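Local coordinates for protein stn1 (Schizosaccharomyces pombe, PDB 3KF6) that binds single-stranded telomeric DNA and, as a partner of Ten1, is required for telomere maintenance, at residues Leu78-Met90 with Arg113-Glu125. Sequence-based numbering, arbitrary orientation.
Sequences LRVVFIIQDDFSM and RSEVELIAQSFEE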
# COMPACT_ATOMS: atom_id res chain seq x y z
N LEU A 78 1.71 4.15 7.32
CA LEU A 78 2.93 4.69 7.91
C LEU A 78 3.22 6.11 7.44
O LEU A 78 3.14 6.41 6.25
CB LEU A 78 4.11 3.78 7.54
CG LEU A 78 5.48 4.13 8.12
CD1 LEU A 78 5.46 3.93 9.63
CD2 LEU A 78 6.55 3.23 7.49
N ARG A 79 3.58 6.98 8.38
CA ARG A 79 3.93 8.34 8.05
C ARG A 79 5.40 8.33 7.64
O ARG A 79 6.25 7.86 8.39
CB ARG A 79 3.74 9.26 9.26
CG ARG A 79 2.32 9.81 9.42
CD ARG A 79 2.22 10.63 10.70
NE ARG A 79 1.04 11.48 10.75
CZ ARG A 79 0.92 12.64 10.11
NH1 ARG A 79 1.91 13.11 9.36
NH2 ARG A 79 -0.20 13.35 10.22
N VAL A 80 5.68 8.81 6.44
CA VAL A 80 7.04 8.87 5.90
C VAL A 80 7.46 10.33 5.87
O VAL A 80 6.87 11.14 5.16
CB VAL A 80 7.09 8.27 4.48
CG1 VAL A 80 8.51 8.37 3.90
CG2 VAL A 80 6.64 6.82 4.53
N VAL A 81 8.50 10.65 6.64
CA VAL A 81 8.99 12.01 6.77
C VAL A 81 10.17 12.39 5.89
O VAL A 81 11.19 11.70 5.86
CB VAL A 81 9.39 12.28 8.23
CG1 VAL A 81 9.84 13.72 8.39
CG2 VAL A 81 8.23 11.97 9.15
N PHE A 82 10.02 13.50 5.18
CA PHE A 82 11.07 14.04 4.32
C PHE A 82 11.55 15.36 4.92
O PHE A 82 10.87 16.38 4.80
CB PHE A 82 10.54 14.29 2.91
CG PHE A 82 10.21 13.04 2.16
CD1 PHE A 82 8.99 12.41 2.34
CD2 PHE A 82 11.15 12.46 1.31
CE1 PHE A 82 8.70 11.22 1.68
CE2 PHE A 82 10.88 11.27 0.65
CZ PHE A 82 9.65 10.65 0.84
N ILE A 83 12.71 15.34 5.57
CA ILE A 83 13.27 16.56 6.16
C ILE A 83 13.84 17.40 5.01
O ILE A 83 14.90 17.09 4.47
CB ILE A 83 14.38 16.24 7.16
CG1 ILE A 83 13.83 15.33 8.27
CG2 ILE A 83 14.93 17.53 7.77
CD1 ILE A 83 14.89 14.76 9.17
N ILE A 84 13.10 18.44 4.66
CA ILE A 84 13.45 19.33 3.56
C ILE A 84 14.92 19.70 3.41
O ILE A 84 15.53 19.44 2.37
CB ILE A 84 12.62 20.63 3.63
CG1 ILE A 84 11.13 20.29 3.69
CG2 ILE A 84 12.91 21.51 2.42
CD1 ILE A 84 10.22 21.49 3.80
N GLN A 85 15.50 20.30 4.45
CA GLN A 85 16.90 20.73 4.39
C GLN A 85 17.91 19.61 4.21
O GLN A 85 19.03 19.85 3.73
CB GLN A 85 17.25 21.53 5.64
CG GLN A 85 17.29 20.72 6.93
CD GLN A 85 17.69 21.57 8.12
OE1 GLN A 85 18.79 22.13 8.15
NE2 GLN A 85 16.81 21.66 9.11
N ASP A 86 17.55 18.39 4.59
CA ASP A 86 18.45 17.25 4.45
C ASP A 86 18.65 16.86 3.00
O ASP A 86 19.72 16.37 2.62
CB ASP A 86 17.92 16.06 5.25
CG ASP A 86 18.18 16.18 6.73
OD1 ASP A 86 18.38 17.32 7.21
OD2 ASP A 86 18.17 15.14 7.42
N ASP A 87 17.63 17.09 2.18
CA ASP A 87 17.69 16.75 0.77
C ASP A 87 16.58 17.49 0.04
O ASP A 87 15.51 16.94 -0.20
CB ASP A 87 17.49 15.24 0.59
CG ASP A 87 17.90 14.76 -0.78
OD1 ASP A 87 17.72 15.52 -1.76
OD2 ASP A 87 18.39 13.62 -0.88
N PHE A 88 16.85 18.74 -0.32
CA PHE A 88 15.87 19.57 -1.01
C PHE A 88 15.33 18.88 -2.26
O PHE A 88 14.12 18.91 -2.53
CB PHE A 88 16.48 20.91 -1.41
CG PHE A 88 15.47 21.92 -1.87
CD1 PHE A 88 14.61 22.52 -0.96
CD2 PHE A 88 15.37 22.26 -3.21
CE1 PHE A 88 13.65 23.45 -1.38
CE2 PHE A 88 14.42 23.19 -3.65
CZ PHE A 88 13.56 23.78 -2.73
N SER A 89 16.22 18.26 -3.02
CA SER A 89 15.85 17.56 -4.25
C SER A 89 14.80 16.48 -4.01
O SER A 89 13.72 16.51 -4.60
CB SER A 89 17.10 16.93 -4.88
OG SER A 89 16.77 16.23 -6.07
N MET A 90 15.13 15.52 -3.15
CA MET A 90 14.20 14.43 -2.85
C MET A 90 12.89 14.95 -2.27
O MET A 90 11.82 14.43 -2.59
CB MET A 90 14.84 13.43 -1.89
CG MET A 90 13.90 12.30 -1.47
SD MET A 90 14.69 11.07 -0.41
CE MET A 90 15.00 12.05 1.08
N ARG A 113 7.87 9.71 19.06
CA ARG A 113 6.48 9.73 19.52
C ARG A 113 5.96 8.31 19.69
O ARG A 113 6.60 7.35 19.28
CB ARG A 113 5.60 10.48 18.51
CG ARG A 113 5.93 11.96 18.36
CD ARG A 113 5.84 12.68 19.69
NE ARG A 113 6.14 14.10 19.56
CZ ARG A 113 6.22 14.94 20.59
NH1 ARG A 113 6.02 14.50 21.83
NH2 ARG A 113 6.51 16.22 20.39
N SER A 114 4.79 8.18 20.31
CA SER A 114 4.20 6.86 20.53
C SER A 114 3.97 6.13 19.21
O SER A 114 3.95 4.90 19.17
CB SER A 114 2.88 6.99 21.29
OG SER A 114 1.91 7.68 20.53
N GLU A 115 3.80 6.89 18.13
CA GLU A 115 3.60 6.29 16.81
C GLU A 115 4.91 6.38 16.05
O GLU A 115 5.45 7.47 15.85
CB GLU A 115 2.51 7.04 16.03
CG GLU A 115 2.17 6.38 14.69
CD GLU A 115 1.20 7.20 13.86
OE1 GLU A 115 0.30 7.83 14.45
OE2 GLU A 115 1.34 7.21 12.62
N VAL A 116 5.44 5.23 15.64
CA VAL A 116 6.68 5.18 14.89
C VAL A 116 6.46 5.81 13.52
O VAL A 116 5.35 5.80 13.00
CB VAL A 116 7.16 3.72 14.70
CG1 VAL A 116 6.14 2.95 13.90
CG2 VAL A 116 8.52 3.70 14.01
N GLU A 117 7.52 6.37 12.96
CA GLU A 117 7.47 6.99 11.64
C GLU A 117 8.75 6.63 10.92
O GLU A 117 9.69 6.13 11.52
CB GLU A 117 7.33 8.51 11.75
CG GLU A 117 8.28 9.16 12.74
CD GLU A 117 8.21 10.67 12.73
OE1 GLU A 117 7.08 11.22 12.70
OE2 GLU A 117 9.27 11.32 12.75
N LEU A 118 8.78 6.86 9.61
CA LEU A 118 9.96 6.53 8.83
C LEU A 118 10.59 7.80 8.27
O LEU A 118 9.92 8.57 7.59
CB LEU A 118 9.57 5.59 7.69
CG LEU A 118 10.67 5.10 6.75
CD1 LEU A 118 11.61 4.18 7.50
CD2 LEU A 118 10.03 4.36 5.57
N ILE A 119 11.86 8.03 8.59
CA ILE A 119 12.56 9.20 8.06
C ILE A 119 13.19 8.72 6.77
O ILE A 119 14.11 7.90 6.78
CB ILE A 119 13.66 9.69 9.02
CG1 ILE A 119 13.08 9.93 10.43
CG2 ILE A 119 14.30 10.96 8.46
CD1 ILE A 119 11.95 10.94 10.49
N ALA A 120 12.70 9.24 5.65
CA ALA A 120 13.18 8.84 4.34
C ALA A 120 14.61 9.25 4.01
O ALA A 120 15.01 10.39 4.28
CB ALA A 120 12.24 9.36 3.26
N GLN A 121 15.36 8.33 3.43
CA GLN A 121 16.73 8.60 3.01
C GLN A 121 16.71 8.66 1.49
O GLN A 121 17.47 9.40 0.87
CB GLN A 121 17.69 7.50 3.48
CG GLN A 121 19.10 7.70 2.94
CD GLN A 121 20.11 6.77 3.57
OE1 GLN A 121 20.50 6.94 4.72
NE2 GLN A 121 20.54 5.76 2.81
N SER A 122 15.82 7.88 0.89
CA SER A 122 15.66 7.86 -0.56
C SER A 122 14.36 7.16 -0.92
O SER A 122 13.83 6.38 -0.13
CB SER A 122 16.83 7.13 -1.23
OG SER A 122 16.80 5.74 -0.97
N PHE A 123 13.83 7.48 -2.09
CA PHE A 123 12.61 6.84 -2.55
C PHE A 123 12.52 6.91 -4.06
O PHE A 123 13.20 7.71 -4.71
CB PHE A 123 11.36 7.48 -1.93
CG PHE A 123 10.80 8.64 -2.72
CD1 PHE A 123 11.39 9.90 -2.64
CD2 PHE A 123 9.68 8.47 -3.53
CE1 PHE A 123 10.86 10.98 -3.36
CE2 PHE A 123 9.15 9.54 -4.25
CZ PHE A 123 9.74 10.80 -4.17
N GLU A 124 11.67 6.07 -4.62
CA GLU A 124 11.47 6.06 -6.05
C GLU A 124 10.01 5.75 -6.28
O GLU A 124 9.42 4.97 -5.54
CB GLU A 124 12.34 4.99 -6.71
CG GLU A 124 11.98 3.57 -6.32
CD GLU A 124 12.81 2.53 -7.05
OE1 GLU A 124 12.86 2.57 -8.29
OE2 GLU A 124 13.41 1.66 -6.37
N GLU A 125 9.43 6.38 -7.29
CA GLU A 125 8.04 6.10 -7.61
C GLU A 125 8.05 4.82 -8.43
O GLU A 125 8.90 4.64 -9.30
CB GLU A 125 7.42 7.24 -8.41
CG GLU A 125 6.06 6.88 -8.99
CD GLU A 125 5.43 8.00 -9.77
OE1 GLU A 125 6.17 8.78 -10.41
OE2 GLU A 125 4.18 8.08 -9.78
O HOH W 1 3.31 6.15 11.13
O HOH W 2 14.29 12.91 5.22
O HOH W 3 18.57 11.80 1.53
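F82 turns its ring so that A120 CB sits over one face, 3.8 Å from the ring centroid, while the ring's own edge points at the face of F123. The two rings form an offset edge-to-face pair with planes 75° apart, F82 CE2 coming 3.6 Å from F123 CD1. M90 approaches F123 from another direction: its CG lies at the ring edge, near the plane, 3.7 Å from CD1. With CG anti to the backbone N (chi1 177°), the M90 chain runs out from the helix and bends at chi3, laying SD 3.4 Å from S122 CA and bringing CE up to the carbonyls of A120 and Q121. Replacing M90 with an alanine would probably leave this edge of F123 and the backbone at the corner around Q121 without their apolar cover. Upstream of that corner, strands 78-83 and 117-120 run parallel, the pairing that closes the curled sheet of this N-terminal OB-fold domain into a barrel. L118 N donates to R79 O, and L118 O takes V81 N at 2.7 Å; A120 N then reaches V81 O. On the V81 side of the sheet, V81 and I119 lie side by side, CB to CD1 3.7 Å, and the E117 carboxylate leans over V81 CG2. On the other side, L78 crosses L118 at about a right angle, with V80 beside it, and strand 102-110 adds V105 to both V80 and L118. Water bridges both ends of the pairing: one links R79 N to E115 OE2 and V116 O, another ties I83 N to A120 O.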